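Local coordinates for ABC transporter substrate binding protein (Ribose) (Agrobacterium vitis, PDB 4WUT), which binds beta-D-fucopyranose and probably delivers such sugars to an ABC transporter for uptake, at residues E151-V156 with K182-G187; A210-I215 with G237-I242; A27-T32 with A69-M74; L87-D92 with V111-M116. One frame throughout, in Å; residues are numbered along the deposited sequence.

Along the chain the order is contact 3, contact 4, contact 1, contact 2, each closing before the next opens, and all four reach one mixed sheet. Contacts 3 and 4 have centres about 10 Å apart and meet through neighbouring strands 25-29 and 85-88. Contacts 1 and 2, also about 10 Å apart between centres, meet where strand 153-158 lies beside strand 214-217. The two pairs sit on opposite sides of the chain's centre, with centres 30 to 36 Å apart. This fits the two-lobed periplasmic sugar-binding fold: contacts 3 and 4 bring one lobe's loops to beta-D-fucopyranose, whereas contacts 1 and 2 join neighbouring strands in the other lobe's part of the sheet, farther from the sugar.

Contact 1: E151-V156 with K182-G187; sequences EGKIAV and KLQIVG
Lys-153, Ile-154 and Ala-155 lie opposite Gln-184, Ile-185 and Val-186 in a parallel ladder of four backbone hydrogen bonds. Gln-184 N donates to Gly-152 O at 2.8 Å, and Ile-154 N returns a bond to Gln-184 O at 2.9 Å. Val-186 N then reaches Ile-154 O at 2.8 Å, and Val-156 N closes the series on Val-186 O at 3.0 Å. The short strand axes diverge by 36°, a marked twist. Before the ladder begins, one water takes over: it accepts from Gly-152 N at 2.9 Å and donates to Lys-182 O at 2.7 Å.

Apolar contacts gather on the face carrying Ile-154 and Ile-185, which helix 164-180 covers. The CG2 branches of Val-156 and Ile-185 meet at 3.7 Å, their side chains crossing at a slant. At the other end, Leu-183 lays CD2 against the backbone of Glu-151, 3.4 Å from its C atom, while its flank meets helix 133-148.

On the face of Lys-153 and Gln-184 the two long chains run side by side in the same direction, touching through methylenes and the amide. A bend in the lysine (chi3 92°) brings CE beside Gln-184 NE2. Its NZ is held elsewhere, by Asn-209 and by a salt bridge to Asp-211.

Strand 153-158, helix 164-180 and strand 184-190 form a beta-alpha-beta unit, with 184-190 at the sheet's edge. The strands are thus joined by main-chain hydrogen bonds and helix-covered aliphatic groups, while the lysine's charge is paired with the loop that holds Asn-209 and Asp-211.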
loop_
_atom_site.group_PDB
_atom_site.type_symbol
_atom_site.label_atom_id
_atom_site.label_comp_id
_atom_site.label_asym_id
_atom_site.label_seq_id
_atom_site.Cartn_x
_atom_site.Cartn_y
_atom_site.Cartn_z
ATOM N N GLU A 151 14.887 -10.743 21.293
ATOM C CA GLU A 151 15.767 -11.852 20.916
ATOM C C GLU A 151 14.974 -12.894 20.129
ATOM O O GLU A 151 13.829 -13.188 20.445
ATOM C CB GLU A 151 16.387 -12.511 22.156
ATOM C CG GLU A 151 17.286 -11.603 22.961
ATOM C CD GLU A 151 17.598 -12.162 24.347
ATOM O OE1 GLU A 151 17.735 -13.396 24.488
ATOM O OE2 GLU A 151 17.700 -11.370 25.307
ATOM N N GLY A 152 15.578 -13.448 19.090
ATOM C CA GLY A 152 14.922 -14.481 18.312
ATOM C C GLY A 152 14.863 -14.101 16.854
ATOM O O GLY A 152 15.469 -13.121 16.406
ATOM N N LYS A 153 14.073 -14.863 16.114
ATOM C CA LYS A 153 14.002 -14.733 14.668
ATOM C C LYS A 153 12.611 -14.273 14.233
ATOM O O LYS A 153 11.599 -14.778 14.735
ATOM C CB LYS A 153 14.278 -16.085 14.029
ATOM C CG LYS A 153 15.686 -16.612 14.203
ATOM C CD LYS A 153 15.748 -18.093 13.877
ATOM C CE LYS A 153 16.087 -18.342 12.442
ATOM N NZ LYS A 153 15.915 -19.789 12.065
ATOM N N ILE A 154 12.564 -13.335 13.300
ATOM C CA ILE A 154 11.310 -12.955 12.672
ATOM C C ILE A 154 11.485 -12.954 11.153
ATOM O O ILE A 154 12.601 -12.802 10.663
ATOM C CB ILE A 154 10.800 -11.584 13.132
ATOM C CG1 ILE A 154 11.772 -10.485 12.716
ATOM C CG2 ILE A 154 10.511 -11.585 14.652
ATOM C CD1 ILE A 154 11.216 -9.080 12.955
ATOM N N ALA A 155 10.391 -13.129 10.427
ATOM C CA ALA A 155 10.421 -13.141 8.965
ATOM C C ALA A 155 9.746 -11.923 8.389
ATOM O O ALA A 155 8.747 -11.439 8.924
ATOM C CB ALA A 155 9.727 -14.388 8.446
ATOM N N VAL A 156 10.276 -11.435 7.263
ATOM C CA VAL A 156 9.692 -10.309 6.553
ATOM C C VAL A 156 9.173 -10.789 5.200
ATOM O O VAL A 156 9.964 -11.197 4.320
ATOM C CB VAL A 156 10.719 -9.183 6.342
ATOM C CG1 VAL A 156 10.141 -8.120 5.439
ATOM C CG2 VAL A 156 11.104 -8.603 7.693
ATOM N N LYS A 182 17.880 -7.240 18.985
ATOM C CA LYS A 182 18.830 -8.104 18.301
ATOM C C LYS A 182 18.081 -9.242 17.577
ATOM O O LYS A 182 18.627 -10.318 17.369
ATOM C CB LYS A 182 19.926 -8.630 19.235
ATOM C CG LYS A 182 19.487 -9.052 20.625
ATOM C CD LYS A 182 20.631 -9.750 21.359
ATOM C CE LYS A 182 21.801 -8.826 21.628
ATOM N NZ LYS A 182 21.492 -7.787 22.655
ATOM N N LEU A 183 16.833 -8.984 17.197
ATOM C CA LEU A 183 16.085 -9.942 16.382
ATOM C C LEU A 183 16.786 -10.175 15.058
ATOM O O LEU A 183 17.327 -9.248 14.442
ATOM C CB LEU A 183 14.657 -9.468 16.134
ATOM C CG LEU A 183 13.767 -9.333 17.370
ATOM C CD1 LEU A 183 12.473 -8.545 17.115
ATOM C CD2 LEU A 183 13.440 -10.704 17.958
ATOM N N GLN A 184 16.772 -11.436 14.642
ATOM C CA GLN A 184 17.331 -11.855 13.362
ATOM C C GLN A 184 16.245 -11.862 12.325
ATOM O O GLN A 184 15.216 -12.491 12.541
ATOM C CB GLN A 184 17.903 -13.263 13.486
ATOM C CG GLN A 184 18.348 -13.861 12.176
ATOM C CD GLN A 184 18.962 -15.242 12.338
ATOM O OE1 GLN A 184 19.427 -15.609 13.426
ATOM N NE2 GLN A 184 18.960 -16.019 11.253
ATOM N N ILE A 185 16.467 -11.187 11.200
ATOM C CA ILE A 185 15.474 -11.129 10.146
ATOM C C ILE A 185 15.739 -12.221 9.108
ATOM O O ILE A 185 16.851 -12.352 8.601
ATOM C CB ILE A 185 15.440 -9.749 9.486
ATOM C CG1 ILE A 185 14.883 -8.715 10.475
ATOM C CG2 ILE A 185 14.608 -9.771 8.205
ATOM C CD1 ILE A 185 15.076 -7.292 10.044
ATOM N N VAL A 186 14.720 -13.044 8.865
ATOM C CA VAL A 186 14.685 -14.036 7.794
ATOM C C VAL A 186 13.929 -13.405 6.617
ATOM O O VAL A 186 12.878 -12.785 6.792
ATOM C CB VAL A 186 13.911 -15.286 8.267
ATOM C CG1 VAL A 186 13.895 -16.346 7.184
ATOM C CG2 VAL A 186 14.523 -15.826 9.567
ATOM N N GLY A 187 14.460 -13.556 5.406
ATOM C CA GLY A 187 13.925 -12.816 4.279
ATOM C C GLY A 187 14.751 -11.573 4.021
ATOM O O GLY A 187 15.929 -11.506 4.417
HETATM O O HOH W 1 18.306 -12.751 18.406
#

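Contact 2: A210-I215 with G237-I242; sequences ADLKGI and GKLVAI
Residues 213-215 pair with residues 239-242 in a parallel strand pairing inside a beta-alpha-beta unit, made of strand 214-217, helix 220-232 and strand 240-244. Three backbone hydrogen bonds establish the register. Val-240 N donates to Lys-213 O at 3.0 Å, Ile-215 N to Val-240 O at 2.8 Å, and Ile-242 N to Ile-215 O at 2.9 Å. The middle bond is the most bent of the three, with 146° at the hydrogen. It lies beside a close backbone approach, Gly-214 CA standing 3.0 Å from Val-240 O.

The contact is largely buried between helices on the two faces of the sheet. Helix 133-148 meets Val-240, while Met-226 and Ile-230 of helix 220-232 cover Ile-215 and Ala-241. Leu-206 of helix 195-208 touches both Leu-212 and Leu-239.

Leu-239 turns inward, its CG lodged between the backbone N and the carbonyl carbon (chi1 74°). This carries CD1 to Leu-212 CD2, 3.7 Å away. Ile-215 sends its CG1 arm away from the other strand (chi1 -175°) and presents the CG2 methyl instead, which touches Leu-239 CD1 at 3.9 Å and Ala-241 CB at 3.8 Å.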
loop_
_atom_site.group_PDB
_atom_site.type_symbol
_atom_site.label_atom_id
_atom_site.label_comp_id
_atom_site.label_asym_id
_atom_site.label_seq_id
_atom_site.Cartn_x
_atom_site.Cartn_y
_atom_site.Cartn_z
ATOM N N ALA A 210 11.406 -23.513 12.526
ATOM C CA ALA A 210 10.559 -23.974 13.621
ATOM C C ALA A 210 10.567 -23.014 14.795
ATOM O O ALA A 210 9.598 -22.951 15.553
ATOM C CB ALA A 210 10.995 -25.344 14.093
ATOM N N ASP A 211 11.674 -22.292 14.944
ATOM C CA ASP A 211 11.868 -21.364 16.060
ATOM C C ASP A 211 11.383 -19.942 15.761
ATOM O O ASP A 211 11.590 -19.053 16.572
ATOM C CB ASP A 211 13.356 -21.310 16.453
ATOM C CG ASP A 211 14.284 -20.979 15.270
ATOM O OD1 ASP A 211 13.879 -21.087 14.092
ATOM O OD2 ASP A 211 15.461 -20.651 15.537
ATOM N N LEU A 212 10.727 -19.724 14.633
ATOM C CA LEU A 212 10.283 -18.385 14.273
ATOM C C LEU A 212 9.371 -17.811 15.343
ATOM O O LEU A 212 8.444 -18.483 15.813
ATOM C CB LEU A 212 9.550 -18.421 12.918
ATOM C CG LEU A 212 9.449 -17.097 12.175
ATOM C CD1 LEU A 212 10.808 -16.674 11.680
ATOM C CD2 LEU A 212 8.483 -17.196 11.020
ATOM N N LYS A 213 9.671 -16.593 15.787
ATOM C CA LYS A 213 8.875 -15.968 16.826
ATOM C C LYS A 213 7.825 -15.007 16.297
ATOM O O LYS A 213 6.824 -14.772 16.971
ATOM C CB LYS A 213 9.766 -15.240 17.836
ATOM C CG LYS A 213 10.610 -16.171 18.679
ATOM C CD LYS A 213 11.494 -15.423 19.663
ATOM C CE LYS A 213 11.309 -15.917 21.064
ATOM N NZ LYS A 213 11.582 -17.371 21.196
ATOM N N GLY A 214 8.042 -14.464 15.098
ATOM C CA GLY A 214 7.130 -13.484 14.540
ATOM C C GLY A 214 7.296 -13.344 13.043
ATOM O O GLY A 214 8.277 -13.821 12.475
ATOM N N ILE A 215 6.334 -12.681 12.413
ATOM C CA ILE A 215 6.285 -12.597 10.951
ATOM C C ILE A 215 5.462 -11.369 10.555
ATOM O O ILE A 215 4.393 -11.090 11.127
ATOM C CB ILE A 215 5.752 -13.926 10.321
ATOM C CG1 ILE A 215 5.827 -13.888 8.789
ATOM C CG2 ILE A 215 4.341 -14.240 10.811
ATOM C CD1 ILE A 215 5.650 -15.271 8.177
ATOM N N GLY A 237 -1.602 -18.072 16.463
ATOM C CA GLY A 237 -1.396 -17.736 17.864
ATOM C C GLY A 237 -0.097 -18.284 18.451
ATOM O O GLY A 237 0.225 -17.994 19.602
ATOM N N LYS A 238 0.657 -19.052 17.668
ATOM C CA LYS A 238 1.914 -19.656 18.133
ATOM C C LYS A 238 3.145 -18.881 17.659
ATOM O O LYS A 238 4.281 -19.259 17.945
ATOM C CB LYS A 238 2.032 -21.103 17.664
ATOM C CG LYS A 238 0.942 -22.012 18.191
ATOM C CD LYS A 238 1.217 -23.460 17.832
ATOM C CE LYS A 238 0.076 -24.372 18.251
ATOM N NZ LYS A 238 -0.195 -24.273 19.708
ATOM N N LEU A 239 2.900 -17.819 16.910
ATOM C CA LEU A 239 3.906 -16.805 16.626
ATOM C C LEU A 239 3.151 -15.517 16.375
ATOM O O LEU A 239 1.942 -15.532 16.142
ATOM C CB LEU A 239 4.810 -17.168 15.441
ATOM C CG LEU A 239 4.267 -17.077 14.016
ATOM C CD1 LEU A 239 5.429 -17.223 13.032
ATOM C CD2 LEU A 239 3.212 -18.151 13.790
ATOM N N VAL A 240 3.868 -14.400 16.448
ATOM C CA VAL A 240 3.273 -13.084 16.358
ATOM C C VAL A 240 3.286 -12.614 14.910
ATOM O O VAL A 240 4.337 -12.400 14.323
ATOM C CB VAL A 240 4.055 -12.081 17.231
ATOM C CG1 VAL A 240 3.465 -10.686 17.130
ATOM C CG2 VAL A 240 4.073 -12.536 18.703
ATOM N N ALA A 241 2.105 -12.424 14.360
ATOM C CA ALA A 241 1.960 -11.987 12.992
ATOM C C ALA A 241 1.385 -10.570 12.910
ATOM O O ALA A 241 0.373 -10.247 13.582
ATOM C CB ALA A 241 1.076 -12.966 12.237
ATOM N N ILE A 242 2.048 -9.714 12.134
ATOM C CA ILE A 242 1.606 -8.344 11.937
ATOM C C ILE A 242 1.419 -8.088 10.451
ATOM O O ILE A 242 2.285 -8.444 9.676
ATOM C CB ILE A 242 2.586 -7.352 12.590
ATOM C CG1 ILE A 242 2.568 -7.594 14.117
ATOM C CG2 ILE A 242 2.229 -5.918 12.242
ATOM C CD1 ILE A 242 3.303 -6.594 14.940
#

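Contact 3: A27-T32 with A69-M74; sequences AVIVKT and ADQVNM. With FCB (beta-D-fucopyranose), chain E.
The carboxamide of Gln-71 and the peptide group of Val-30 are the flat groups that meet here, edge of one against face of the other. Val-30 O lies close to the amide plane of Gln-71, but NE2 stands above the carbonyl plane of Val-30, 84° out of it. The hydrogen bond is 3.1 Å from NE2 to Val-30 O and is aimed at no lone pair of that oxygen. At the amide's edges, Gln-71 NE2 also donates to Ala-89 O and OE1 accepts from Ser-91 N, which together fix its rotation. Leu-88 lies over one amide face; the Ser-91 hydroxyl is on the opposite side.

Ile-29 supplies the apolar part. Its CG2 rests 3.8 Å from Gln-71 CG, on the same side of the amide as Leu-88, and 4.3 Å from CB of Met-74, a selenomethionine. Its CD1 reaches the helix backbone, 3.8 Å from Met-74 O. Helix 68-80 is thereby seated against the end of strand 25-29.

Beyond Val-30 the chain delivers Lys-31 to the sugar. The side chain is fully extended beyond CG (chi2 -176°), so that NZ reaches O3 of beta-D-fucopyranose at 2.8 Å; Ser-115 OG is a second hydrogen-bonding partner. The backbone at Val-30 and Lys-31 thus meets a buried glutamine amide, itself held by Ala-89 and Ser-91, on the helix side, and offers a sugar hydroxyl a cationic donor on the other.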
loop_
_atom_site.group_PDB
_atom_site.type_symbol
_atom_site.label_atom_id
_atom_site.label_comp_id
_atom_site.label_asym_id
_atom_site.label_seq_id
_atom_site.Cartn_x
_atom_site.Cartn_y
_atom_site.Cartn_z
ATOM N N ALA A 27 -8.099 10.400 -15.540
ATOM C CA ALA A 27 -7.714 8.993 -15.605
ATOM C C ALA A 27 -7.079 8.566 -14.291
ATOM O O ALA A 27 -6.021 9.065 -13.918
ATOM C CB ALA A 27 -6.751 8.756 -16.775
ATOM N N VAL A 28 -7.749 7.659 -13.583
ATOM C CA VAL A 28 -7.183 7.059 -12.391
ATOM C C VAL A 28 -6.531 5.745 -12.791
ATOM O O VAL A 28 -7.191 4.860 -13.358
ATOM C CB VAL A 28 -8.256 6.808 -11.331
ATOM C CG1 VAL A 28 -7.620 6.245 -10.071
ATOM C CG2 VAL A 28 -9.018 8.092 -11.039
ATOM N N ILE A 29 -5.237 5.650 -12.516
ATOM C CA ILE A 29 -4.433 4.508 -12.917
ATOM C C ILE A 29 -3.734 3.929 -11.697
ATOM O O ILE A 29 -2.908 4.599 -11.045
ATOM C CB ILE A 29 -3.405 4.900 -14.017
ATOM C CG1 ILE A 29 -4.134 5.384 -15.267
ATOM C CG2 ILE A 29 -2.474 3.708 -14.337
ATOM C CD1 ILE A 29 -3.225 6.017 -16.315
ATOM N N VAL A 30 -4.089 2.695 -11.355
ATOM C CA VAL A 30 -3.576 2.065 -10.155
ATOM C C VAL A 30 -2.778 0.813 -10.480
ATOM O O VAL A 30 -2.652 0.449 -11.649
ATOM C CB VAL A 30 -4.711 1.741 -9.153
ATOM C CG1 VAL A 30 -5.379 3.042 -8.665
ATOM C CG2 VAL A 30 -5.723 0.797 -9.742
ATOM N N LYS A 31 -2.205 0.152 -9.470
ATOM C CA LYS A 31 -1.284 -0.934 -9.751
ATOM C C LYS A 31 -1.952 -2.207 -10.270
ATOM O O LYS A 31 -1.332 -2.972 -10.978
ATOM C CB LYS A 31 -0.451 -1.293 -8.531
ATOM C CG LYS A 31 0.389 -0.142 -7.946
ATOM C CD LYS A 31 1.236 -0.662 -6.798
ATOM C CE LYS A 31 1.927 0.430 -5.998
ATOM N NZ LYS A 31 2.721 -0.184 -4.911
ATOM N N THR A 32 -3.204 -2.422 -9.860
ATOM C CA THR A 32 -4.009 -3.522 -10.368
ATOM C C THR A 32 -5.444 -3.233 -9.969
ATOM O O THR A 32 -5.689 -2.539 -8.990
ATOM C CB THR A 32 -3.594 -4.887 -9.793
ATOM O OG1 THR A 32 -4.384 -5.911 -10.407
ATOM C CG2 THR A 32 -3.767 -4.945 -8.269
ATOM N N ALA A 69 5.494 -2.605 -17.161
ATOM C CA ALA A 69 5.423 -2.115 -18.532
ATOM C C ALA A 69 3.977 -1.847 -18.939
ATOM O O ALA A 69 3.685 -0.889 -19.658
ATOM C CB ALA A 69 6.060 -3.092 -19.480
ATOM N N ASP A 70 3.067 -2.703 -18.485
ATOM C CA ASP A 70 1.661 -2.504 -18.793
ATOM C C ASP A 70 1.152 -1.206 -18.193
ATOM O O ASP A 70 0.332 -0.522 -18.802
ATOM C CB ASP A 70 0.824 -3.682 -18.291
ATOM C CG ASP A 70 0.917 -4.899 -19.188
ATOM O OD1 ASP A 70 1.410 -4.788 -20.337
ATOM O OD2 ASP A 70 0.464 -5.978 -18.749
ATOM N N GLN A 71 1.602 -0.868 -16.977
ATOM C CA GLN A 71 1.169 0.385 -16.378
ATOM C C GLN A 71 1.756 1.591 -17.112
ATOM O O GLN A 71 1.068 2.587 -17.304
ATOM C CB GLN A 71 1.472 0.459 -14.874
ATOM C CG GLN A 71 0.611 1.519 -14.208
ATOM C CD GLN A 71 1.070 1.897 -12.826
ATOM O OE1 GLN A 71 2.238 2.236 -12.603
ATOM N NE2 GLN A 71 0.137 1.889 -11.893
ATOM N N VAL A 72 3.025 1.502 -17.505
ATOM C CA VAL A 72 3.638 2.554 -18.299
ATOM C C VAL A 72 2.799 2.801 -19.560
ATOM O O VAL A 72 2.477 3.923 -19.913
ATOM C CB VAL A 72 5.067 2.175 -18.700
ATOM C CG1 VAL A 72 5.613 3.105 -19.781
ATOM C CG2 VAL A 72 6.011 2.169 -17.465
ATOM N N ASN A 73 2.458 1.728 -20.252
ATOM C CA ASN A 73 1.633 1.839 -21.443
ATOM C C ASN A 73 0.303 2.584 -21.180
ATOM O O ASN A 73 -0.119 3.437 -21.981
ATOM C CB ASN A 73 1.424 0.433 -22.018
ATOM C CG ASN A 73 0.495 0.416 -23.194
ATOM O OD1 ASN A 73 -0.720 0.268 -23.039
ATOM N ND2 ASN A 73 1.058 0.537 -24.388
HETATM N N MSE A 74 -0.342 2.285 -20.055
HETATM C CA MSE A 74 -1.581 2.964 -19.681
HETATM C C MSE A 74 -1.410 4.459 -19.486
HETATM O O MSE A 74 -2.241 5.241 -19.925
HETATM C CB MSE A 74 -2.175 2.369 -18.418
HETATM C CG MSE A 74 -2.769 1.036 -18.658
HETATM SE SE MSE A 74 -3.642 0.377 -17.032
HETATM C CE MSE A 74 -4.316 -1.290 -17.781
HETATM C C1 FCB E . -1.079 -1.486 -0.080
HETATM C C2 FCB E . 0.081 -0.746 -0.732
HETATM C C3 FCB E . -0.127 -0.567 -2.135
HETATM C C4 FCB E . -0.450 -1.922 -2.819
HETATM C C5 FCB E . -1.624 -2.527 -2.000
HETATM C C6 FCB E . -2.083 -3.906 -2.556
HETATM O O1 FCB E . -0.636 -1.860 1.137
HETATM O O2 FCB E . 0.139 0.559 -0.090
HETATM O O3 FCB E . 1.098 0.001 -2.666
HETATM O O4 FCB E . 0.712 -2.787 -2.856
HETATM O O5 FCB E . -1.238 -2.747 -0.715
#

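Contact 4: L87-D92 with V111-M116; sequences LLAPSD and VIIDSM. With FCB (beta-D-fucopyranose), chain E.
At the sugar site, the loops that follow strands 85-88 and 110-113 meet where Pro-90 packs on Ser-115. Pro-90 CG comes to 3.1 Å from Ser-115 O, a tight approach to a buried carbonyl that has no polar partner in the model. The proline and Ile-112 side chains cross at about a right angle, with Pro-90 CD 3.6 Å from Ile-112 CG2.

Behind the loops, Leu-88 N donates to Val-111 O at 3.0 Å and Ile-113 N to Leu-88 O at 2.9 Å, the parallel pairing of a beta-alpha-beta unit whose crossover is helix 97-105. Leu-87, its CG turned opposite the backbone N (chi1 -172°), sets CD1 against both Val-111 CG1 and Ile-113 CG2, each 3.7 Å from it. Helix 267-282 covers Leu-87 and Val-111.

Past the strand, a bond of 2.8 Å from Ser-115 N to Ile-113 O closes a gamma turn with Asp-114 at its centre (phi 77°). The turn presents the carboxylate of Asp-114 to beta-D-fucopyranose, one oxygen to each of two neighbouring hydroxyls. Sugar O2 donates to Asp-114 OD1 at 2.6 Å; O3 donates to OD2 at a distance so short that its exact value is doubtful. Ser-115 OG also donates to Asp-114 OD2, at 2.8 Å, approaching from above the carboxylate plane.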
loop_
_atom_site.group_PDB
_atom_site.type_symbol
_atom_site.label_atom_id
_atom_site.label_comp_id
_atom_site.label_asym_id
_atom_site.label_seq_id
_atom_site.Cartn_x
_atom_site.Cartn_y
_atom_site.Cartn_z
ATOM N N LEU A 87 -4.493 10.637 -12.043
ATOM C CA LEU A 87 -4.256 10.222 -10.668
ATOM C C LEU A 87 -3.568 8.877 -10.762
ATOM O O LEU A 87 -4.183 7.913 -11.237
ATOM C CB LEU A 87 -5.572 10.062 -9.908
ATOM C CG LEU A 87 -5.471 9.811 -8.399
ATOM C CD1 LEU A 87 -4.759 10.998 -7.727
ATOM C CD2 LEU A 87 -6.803 9.553 -7.756
ATOM N N LEU A 88 -2.314 8.799 -10.317
ATOM C CA LEU A 88 -1.475 7.622 -10.566
ATOM C C LEU A 88 -0.906 7.048 -9.276
ATOM O O LEU A 88 -0.331 7.796 -8.477
ATOM C CB LEU A 88 -0.303 8.001 -11.471
ATOM C CG LEU A 88 0.738 6.910 -11.752
ATOM C CD1 LEU A 88 0.140 5.700 -12.491
ATOM C CD2 LEU A 88 1.887 7.517 -12.540
ATOM N N ALA A 89 -1.071 5.739 -9.075
ATOM C CA ALA A 89 -0.336 4.987 -8.060
ATOM C C ALA A 89 0.734 4.182 -8.798
ATOM O O ALA A 89 0.452 3.089 -9.323
ATOM C CB ALA A 89 -1.241 4.060 -7.285
ATOM N N PRO A 90 1.944 4.724 -8.885
ATOM C CA PRO A 90 2.935 4.129 -9.791
ATOM C C PRO A 90 3.437 2.803 -9.270
ATOM O O PRO A 90 3.780 2.693 -8.091
ATOM C CB PRO A 90 4.070 5.159 -9.816
ATOM C CG PRO A 90 3.915 5.894 -8.550
ATOM C CD PRO A 90 2.443 5.970 -8.281
ATOM N N SER A 91 3.514 1.797 -10.148
ATOM C CA SER A 91 3.947 0.469 -9.744
ATOM C C SER A 91 5.463 0.374 -9.528
ATOM O O SER A 91 5.944 -0.600 -8.930
ATOM C CB SER A 91 3.491 -0.561 -10.759
ATOM O OG SER A 91 2.075 -0.570 -10.806
ATOM N N ASP A 92 6.190 1.379 -10.006
ATOM C CA ASP A 92 7.639 1.456 -9.828
ATOM C C ASP A 92 8.029 2.935 -9.756
ATOM O O ASP A 92 7.455 3.747 -10.488
ATOM C CB ASP A 92 8.390 0.781 -10.983
ATOM C CG ASP A 92 9.890 0.679 -10.709
ATOM O OD1 ASP A 92 10.264 -0.272 -9.996
ATOM O OD2 ASP A 92 10.678 1.554 -11.168
ATOM N N VAL A 111 -1.339 13.849 -10.062
ATOM C CA VAL A 111 -1.214 13.668 -8.627
ATOM C C VAL A 111 -0.854 12.199 -8.406
ATOM O O VAL A 111 -1.413 11.315 -9.052
ATOM C CB VAL A 111 -2.512 14.053 -7.923
ATOM C CG1 VAL A 111 -2.501 13.609 -6.466
ATOM C CG2 VAL A 111 -2.728 15.552 -8.043
ATOM N N ILE A 112 0.127 11.970 -7.536
ATOM C CA ILE A 112 0.606 10.639 -7.180
ATOM C C ILE A 112 -0.004 10.190 -5.861
ATOM O O ILE A 112 -0.044 10.967 -4.882
ATOM C CB ILE A 112 2.145 10.621 -7.080
ATOM C CG1 ILE A 112 2.771 11.128 -8.392
ATOM C CG2 ILE A 112 2.663 9.251 -6.702
ATOM C CD1 ILE A 112 2.527 10.260 -9.596
ATOM N N ILE A 113 -0.516 8.961 -5.838
ATOM C CA ILE A 113 -1.025 8.381 -4.606
ATOM C C ILE A 113 -0.290 7.102 -4.237
ATOM O O ILE A 113 0.233 6.393 -5.117
ATOM C CB ILE A 113 -2.538 8.126 -4.667
ATOM C CG1 ILE A 113 -2.886 7.282 -5.895
ATOM C CG2 ILE A 113 -3.302 9.442 -4.642
ATOM C CD1 ILE A 113 -4.254 6.651 -5.821
ATOM N N ASP A 114 -0.188 6.875 -2.929
ATOM C CA ASP A 114 0.184 5.590 -2.339
ATOM C C ASP A 114 1.666 5.244 -2.390
ATOM O O ASP A 114 2.274 4.919 -1.366
ATOM C CB ASP A 114 -0.617 4.441 -2.950
ATOM C CG ASP A 114 -0.166 3.112 -2.432
ATOM O OD1 ASP A 114 -0.503 2.783 -1.269
ATOM O OD2 ASP A 114 0.568 2.384 -3.153
ATOM N N SER A 115 2.246 5.298 -3.585
ATOM C CA SER A 115 3.602 4.820 -3.814
ATOM C C SER A 115 4.390 5.936 -4.474
ATOM O O SER A 115 3.966 6.504 -5.480
ATOM C CB SER A 115 3.586 3.612 -4.741
ATOM O OG SER A 115 3.226 2.451 -4.045
HETATM N N MSE A 116 5.529 6.269 -3.890
HETATM C CA MSE A 116 6.339 7.369 -4.375
HETATM C C MSE A 116 6.901 7.167 -5.776
HETATM O O MSE A 116 7.052 6.034 -6.270
HETATM C CB MSE A 116 7.518 7.612 -3.418
HETATM C CG MSE A 116 8.329 6.394 -3.113
HETATM SE SE MSE A 116 10.073 6.806 -2.311
HETATM C CE MSE A 116 10.957 7.678 -3.832
HETATM C C1 FCB E . -1.079 -1.486 -0.080
HETATM C C2 FCB E . 0.081 -0.746 -0.732
HETATM C C3 FCB E . -0.127 -0.567 -2.135
HETATM C C4 FCB E . -0.450 -1.922 -2.819
HETATM C C5 FCB E . -1.624 -2.527 -2.000
HETATM C C6 FCB E . -2.083 -3.906 -2.556
HETATM O O1 FCB E . -0.636 -1.860 1.137
HETATM O O2 FCB E . 0.139 0.559 -0.090
HETATM O O3 FCB E . 1.098 0.001 -2.666
HETATM O O4 FCB E . 0.712 -2.787 -2.856
HETATM O O5 FCB E . -1.238 -2.747 -0.715
#